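Long-range contacts in Tox3 (Phaeosphaeria nodorum, PDB 6WES), which acts as a secreted necrotrophic effector, a beta-barrel fungal toxin whose recognition by the host probably depends on Snn3: residues A[13-18]-A[125-130]; A[77-82]-A[96-101]. One frame throughout, in Å; residues are numbered along the deposited sequence.

This chain is the C-terminal part of a longer protein, probably the effector left after a pro-domain is removed. Interactions 1 and 2 lie in one antiparallel sheet, where strands 92-105 and 126-133 are neighbours, and their centres are about 9 Å apart. The hairpin of interaction 2 falls within the chain segment that separates the two halves of interaction 1. Two polar links join the contacts: Thr126 O lies 2.8 Å from Arg99 N, a backbone bond of the shared sheet, and Glu129 OE2 lies 2.6 Å from Tyr96 OH. Ring CE1 of His128 also packs 3.3 Å from Arg99 NH1. Interaction 1 links strands two apart in that sheet (2-16 and 126-133), interaction 2 adjacent ones.

Interaction 1. Residues A[13-18]-A[125-130]; sequences SVHDCR and PTMHEV
Met127 lies across the His15 ring, and its side chain meets the 13-18 segment at three of its atoms. CB sits over one face of the imidazole, 3.6 Å from the ring centroid and 19° off the normal, a CH-pi contact offset toward the rim. With CG anti to the backbone N (chi1 -173°) and the chain extended to the sulfur, SD passes 3.8 Å from His15 CB and 3.9 Å from Cys17 SG. The bend at chi3 (-73°) then swings the methyl CE back to 3.6 Å from His15 ND1. At the ring edge Pro125 CG approaches His15 CE1 at 3.7 Å, and the same carbon packs on Ser13 CB. Farther along, the Glu129 carboxylate reaches over Cys17, with OE2 3.3 Å from Cys17 CB, while OE1 receives a weak, bent bond from Arg18 N at 3.0 Å. The carboxylate's strongest partner is the Tyr96 hydroxyl, bonded to OE2, and OE1 also accepts from Glu19 N, so both oxygens of this buried acid are engaged. Cys17 is also tied to Cys146 by a disulfide. No backbone-to-backbone hydrogen bonds join the two segments, which run roughly the same way because strand 144-153 lies between their strands in the sheet. Side chains meeting across an intervening strand in this way are consistent with the strong curl of a sheet wrapped into a beta barrel.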
loop_
_atom_site.group_PDB
_atom_site.type_symbol
_atom_site.label_atom_id
_atom_site.label_comp_id
_atom_site.label_asym_id
_atom_site.label_seq_id
_atom_site.Cartn_x
_atom_site.Cartn_y
_atom_site.Cartn_z
ATOM N N SER A 13 4.615 -9.330 2.360
ATOM C CA SER A 13 3.707 -10.403 1.982
ATOM C C SER A 13 4.423 -11.394 1.079
ATOM O O SER A 13 5.448 -11.079 0.470
ATOM C CB SER A 13 2.466 -9.864 1.264
ATOM O OG SER A 13 2.805 -9.172 0.071
ATOM N N VAL A 14 3.865 -12.598 0.991
ATOM C CA VAL A 14 4.384 -13.661 0.133
ATOM C C VAL A 14 3.211 -14.206 -0.674
ATOM O O VAL A 14 2.130 -14.451 -0.112
ATOM C CB VAL A 14 5.010 -14.802 0.969
ATOM C CG1 VAL A 14 5.539 -15.925 0.068
ATOM C CG2 VAL A 14 6.115 -14.244 1.860
ATOM N N HIS A 15 3.416 -14.387 -1.979
ATOM C CA HIS A 15 2.369 -14.848 -2.882
ATOM C C HIS A 15 2.852 -16.011 -3.733
ATOM O O HIS A 15 4.032 -16.101 -4.095
ATOM C CB HIS A 15 1.909 -13.704 -3.802
ATOM C CG HIS A 15 1.136 -12.649 -3.074
ATOM N ND1 HIS A 15 1.740 -11.599 -2.420
ATOM C CD2 HIS A 15 -0.189 -12.533 -2.831
ATOM C CE1 HIS A 15 0.817 -10.866 -1.811
ATOM N NE2 HIS A 15 -0.367 -11.408 -2.061
ATOM N N ASP A 16 1.900 -16.863 -4.096
ATOM C CA ASP A 16 2.146 -17.993 -4.987
ATOM C C ASP A 16 1.303 -17.796 -6.232
ATOM O O ASP A 16 0.089 -17.585 -6.145
ATOM C CB ASP A 16 1.805 -19.293 -4.269
ATOM C CG ASP A 16 2.670 -19.498 -3.064
ATOM O OD1 ASP A 16 3.892 -19.268 -3.145
ATOM O OD2 ASP A 16 2.129 -19.895 -1.997
ATOM N N CYS A 17 1.958 -17.805 -7.378
ATOM C CA CYS A 17 1.304 -17.499 -8.640
ATOM C C CYS A 17 1.422 -18.704 -9.568
ATOM O O CYS A 17 2.020 -19.727 -9.214
ATOM C CB CYS A 17 1.914 -16.238 -9.266
ATOM S SG CYS A 17 1.736 -14.710 -8.257
ATOM N N ARG A 18 0.853 -18.577 -10.775
ATOM C CA ARG A 18 0.797 -19.743 -11.658
ATOM C C ARG A 18 2.183 -20.151 -12.135
ATOM O O ARG A 18 2.477 -21.347 -12.248
ATOM C CB ARG A 18 -0.143 -19.517 -12.848
ATOM C CG ARG A 18 -0.216 -20.763 -13.749
ATOM C CD ARG A 18 -1.417 -20.762 -14.670
ATOM N NE ARG A 18 -2.674 -20.605 -13.936
ATOM C CZ ARG A 18 -3.867 -20.555 -14.524
ATOM N NH1 ARG A 18 -3.964 -20.665 -15.849
ATOM N NH2 ARG A 18 -4.961 -20.397 -13.792
ATOM N N PRO A 125 -3.081 -8.166 1.256
ATOM C CA PRO A 125 -2.937 -7.683 -0.117
ATOM C C PRO A 125 -3.370 -8.765 -1.100
ATOM O O PRO A 125 -3.677 -9.893 -0.715
ATOM C CB PRO A 125 -1.427 -7.468 -0.220
ATOM C CG PRO A 125 -0.848 -8.596 0.635
ATOM C CD PRO A 125 -1.834 -8.769 1.787
ATOM N N THR A 126 -3.407 -8.402 -2.375
ATOM C CA THR A 126 -3.575 -9.376 -3.444
ATOM C C THR A 126 -2.492 -9.158 -4.488
ATOM O O THR A 126 -2.033 -8.032 -4.698
ATOM C CB THR A 126 -4.943 -9.268 -4.108
ATOM O OG1 THR A 126 -5.112 -7.960 -4.680
ATOM C CG2 THR A 126 -6.053 -9.546 -3.090
ATOM N N MET A 127 -2.073 -10.229 -5.142
ATOM C CA MET A 127 -1.120 -10.147 -6.235
ATOM C C MET A 127 -1.760 -10.731 -7.477
ATOM O O MET A 127 -2.631 -11.605 -7.397
ATOM C CB MET A 127 0.184 -10.889 -5.935
ATOM C CG MET A 127 1.276 -10.669 -7.005
ATOM S SD MET A 127 2.880 -11.372 -6.578
ATOM C CE MET A 127 3.337 -10.162 -5.311
ATOM N N HIS A 128 -1.328 -10.228 -8.624
ATOM C CA HIS A 128 -1.927 -10.513 -9.912
ATOM C C HIS A 128 -0.792 -10.724 -10.900
ATOM O O HIS A 128 0.215 -10.019 -10.834
ATOM C CB HIS A 128 -2.815 -9.297 -10.270
ATOM C CG HIS A 128 -3.788 -8.962 -9.179
ATOM N ND1 HIS A 128 -5.065 -9.474 -9.160
ATOM C CD2 HIS A 128 -3.655 -8.235 -8.038
ATOM C CE1 HIS A 128 -5.688 -9.062 -8.069
ATOM N NE2 HIS A 128 -4.850 -8.315 -7.364
ATOM N N GLU A 129 -0.920 -11.725 -11.773
ATOM C CA GLU A 129 0.181 -12.136 -12.643
ATOM C C GLU A 129 -0.321 -12.306 -14.074
ATOM O O GLU A 129 -1.410 -12.845 -14.298
ATOM C CB GLU A 129 0.756 -13.509 -12.161
ATOM C CG GLU A 129 1.865 -14.142 -13.046
ATOM C CD GLU A 129 2.203 -15.623 -12.701
ATOM O OE1 GLU A 129 1.324 -16.475 -12.865
ATOM O OE2 GLU A 129 3.334 -15.925 -12.278
ATOM N N VAL A 130 0.471 -11.858 -15.054
ATOM C CA VAL A 130 0.232 -12.188 -16.460
ATOM C C VAL A 130 1.564 -12.603 -17.074
ATOM O O VAL A 130 2.572 -11.914 -16.889
ATOM C CB VAL A 130 -0.447 -11.029 -17.236
ATOM C CG1 VAL A 130 0.314 -9.709 -17.102
ATOM C CG2 VAL A 130 -0.718 -11.406 -18.713
#

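Interaction 2. Residues A[77-82]-A[96-101]; sequences AIHDFC and YQLRQP
Segments 77-82 and 96-101 are paired arms of a beta hairpin, formed by strands 72-85 and 92-105 and running antiparallel at 162°. Ala77 with Gln100, His79 with Leu98 and Phe81 with Tyr96 are hydrogen-bonded pairs, each closed by two N-H to carbonyl bonds, whereas Ile78 with Arg99 and Asp80 with Gln97 are non-hydrogen-bonded pairs. Between them CA-H...O contacts fill the gaps, such as Gln97 CA to His79 O at 3.3 Å.

On the face bearing Phe81 and Tyr96 the two aromatic side chains pack together. CB of Tyr96 stands over one face of the Phe81 ring, 3.6 Å from its centroid, with Phe81 CZ 3.4 Å from Tyr96 CB. The phenyl is brought there by chi1 of 59°, which sets its CG between the backbone N and the carbonyl carbon. The two rings are nearly parallel, their planes 15° apart, but are slid so far that they barely overlap. Met127 and Ile23 pack on both, and Arg25 makes a cation-pi contact with Phe81.

Apolar contacts on the other face are made by Ile78, whose CG2 touches Gln97 CG and whose CD1 lies 3.7 Å from Arg99 CG.

Polar side chains there form a chain of bonds. Gln97 NE2 donates to the syn side of Asp80 OD1 at 2.8 Å, and a water also lies close to that oxygen. At the other end of the amide, OE1 is gripped side-on by Arg99 NE and NH2, each 2.9 Å away.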
loop_
_atom_site.group_PDB
_atom_site.type_symbol
_atom_site.label_atom_id
_atom_site.label_comp_id
_atom_site.label_asym_id
_atom_site.label_seq_id
_atom_site.Cartn_x
_atom_site.Cartn_y
_atom_site.Cartn_z
ATOM N N ALA A 77 -2.059 0.766 -2.106
ATOM C CA ALA A 77 -0.779 1.001 -2.764
ATOM C C ALA A 77 -0.581 -0.034 -3.860
ATOM O O ALA A 77 -0.807 -1.231 -3.631
ATOM C CB ALA A 77 0.345 0.892 -1.731
ATOM N N ILE A 78 -0.148 0.404 -5.033
ATOM C CA ILE A 78 0.027 -0.468 -6.190
ATOM C C ILE A 78 1.512 -0.554 -6.506
ATOM O O ILE A 78 2.183 0.480 -6.625
ATOM C CB ILE A 78 -0.714 0.097 -7.416
ATOM C CG1 ILE A 78 -2.173 0.411 -7.113
ATOM C CG2 ILE A 78 -0.578 -0.861 -8.608
ATOM C CD1 ILE A 78 -3.013 -0.825 -6.916
ATOM N N HIS A 79 2.024 -1.780 -6.673
ATOM C CA HIS A 79 3.421 -2.050 -6.970
ATOM C C HIS A 79 3.467 -2.968 -8.186
ATOM O O HIS A 79 2.865 -4.040 -8.162
ATOM C CB HIS A 79 4.067 -2.745 -5.751
ATOM C CG HIS A 79 5.437 -3.298 -6.004
ATOM N ND1 HIS A 79 6.433 -2.591 -6.632
ATOM C CD2 HIS A 79 5.976 -4.498 -5.679
ATOM C CE1 HIS A 79 7.528 -3.330 -6.698
ATOM N NE2 HIS A 79 7.276 -4.493 -6.119
ATOM N N ASP A 80 4.162 -2.552 -9.246
ATOM C CA ASP A 80 4.328 -3.352 -10.460
ATOM C C ASP A 80 5.775 -3.826 -10.584
ATOM O O ASP A 80 6.707 -3.065 -10.310
ATOM C CB ASP A 80 3.972 -2.515 -11.704
ATOM C CG ASP A 80 2.576 -1.921 -11.624
ATOM O OD1 ASP A 80 1.629 -2.699 -11.397
ATOM O OD2 ASP A 80 2.419 -0.677 -11.759
ATOM N N PHE A 81 5.975 -5.086 -10.978
ATOM C CA PHE A 81 7.334 -5.580 -11.201
ATOM C C PHE A 81 7.286 -6.733 -12.185
ATOM O O PHE A 81 6.241 -7.337 -12.395
ATOM C CB PHE A 81 8.041 -5.997 -9.890
ATOM C CG PHE A 81 7.329 -7.080 -9.124
ATOM C CD1 PHE A 81 6.225 -6.783 -8.347
ATOM C CD2 PHE A 81 7.770 -8.395 -9.184
ATOM C CE1 PHE A 81 5.559 -7.780 -7.647
ATOM C CE2 PHE A 81 7.101 -9.399 -8.494
ATOM C CZ PHE A 81 6.010 -9.089 -7.722
ATOM N N CYS A 82 8.440 -7.023 -12.781
ATOM C CA CYS A 82 8.579 -8.044 -13.812
ATOM C C CYS A 82 9.534 -9.132 -13.334
ATOM O O CYS A 82 10.506 -8.862 -12.620
ATOM C CB CYS A 82 9.134 -7.450 -15.121
ATOM S SG CYS A 82 7.943 -6.579 -16.227
ATOM N N TYR A 96 3.801 -8.636 -12.738
ATOM C CA TYR A 96 3.093 -8.808 -11.476
ATOM C C TYR A 96 2.623 -7.461 -10.979
ATOM O O TYR A 96 3.315 -6.453 -11.144
ATOM C CB TYR A 96 4.016 -9.384 -10.408
ATOM C CG TYR A 96 4.429 -10.763 -10.778
ATOM C CD1 TYR A 96 3.666 -11.858 -10.404
ATOM C CD2 TYR A 96 5.582 -10.966 -11.528
ATOM C CE1 TYR A 96 4.038 -13.141 -10.788
ATOM C CE2 TYR A 96 5.948 -12.212 -11.918
ATOM C CZ TYR A 96 5.169 -13.293 -11.543
ATOM O OH TYR A 96 5.546 -14.550 -11.954
ATOM N N GLN A 97 1.453 -7.449 -10.368
ATOM C CA GLN A 97 0.952 -6.257 -9.701
ATOM C C GLN A 97 0.475 -6.629 -8.305
ATOM O O GLN A 97 -0.402 -7.498 -8.150
ATOM C CB GLN A 97 -0.196 -5.666 -10.494
ATOM C CG GLN A 97 -0.705 -4.369 -9.884
ATOM C CD GLN A 97 -1.647 -3.678 -10.828
ATOM O OE1 GLN A 97 -2.868 -3.837 -10.725
ATOM N NE2 GLN A 97 -1.089 -2.910 -11.760
ATOM N N LEU A 98 1.054 -5.980 -7.305
ATOM C CA LEU A 98 0.703 -6.179 -5.905
ATOM C C LEU A 98 -0.164 -5.010 -5.465
ATOM O O LEU A 98 0.168 -3.844 -5.734
ATOM C CB LEU A 98 1.978 -6.212 -5.073
ATOM C CG LEU A 98 1.812 -6.289 -3.556
ATOM C CD1 LEU A 98 1.005 -7.548 -3.159
ATOM C CD2 LEU A 98 3.183 -6.309 -2.939
ATOM N N ARG A 99 -1.304 -5.322 -4.873
ATOM C CA ARG A 99 -2.265 -4.318 -4.424
ATOM C C ARG A 99 -2.351 -4.432 -2.904
ATOM O O ARG A 99 -2.903 -5.405 -2.369
ATOM C CB ARG A 99 -3.612 -4.552 -5.095
ATOM C CG ARG A 99 -3.515 -4.507 -6.614
ATOM C CD ARG A 99 -4.840 -4.767 -7.307
ATOM N NE ARG A 99 -4.619 -4.939 -8.736
ATOM C CZ ARG A 99 -5.459 -5.567 -9.557
ATOM N NH1 ARG A 99 -6.612 -6.051 -9.088
ATOM N NH2 ARG A 99 -5.158 -5.679 -10.837
ATOM N N GLN A 100 -1.790 -3.461 -2.205
ATOM C CA GLN A 100 -1.597 -3.542 -0.756
ATOM C C GLN A 100 -2.384 -2.446 -0.047
ATOM O O GLN A 100 -2.020 -1.257 -0.152
ATOM C CB GLN A 100 -0.104 -3.419 -0.467
ATOM C CG GLN A 100 0.278 -3.355 1.016
ATOM C CD GLN A 100 -0.108 -4.614 1.752
ATOM O OE1 GLN A 100 0.522 -5.659 1.576
ATOM N NE2 GLN A 100 -1.152 -4.535 2.581
ATOM N N PRO A 101 -3.460 -2.762 0.668
ATOM C CA PRO A 101 -4.202 -1.730 1.403
ATOM C C PRO A 101 -3.465 -1.286 2.654
ATOM O O PRO A 101 -2.711 -2.051 3.265
ATOM C CB PRO A 101 -5.513 -2.423 1.798
ATOM C CG PRO A 101 -5.564 -3.700 1.027
ATOM C CD PRO A 101 -4.134 -4.074 0.701
HETATM O O HOH W 1 1.601 -4.461 -13.114
#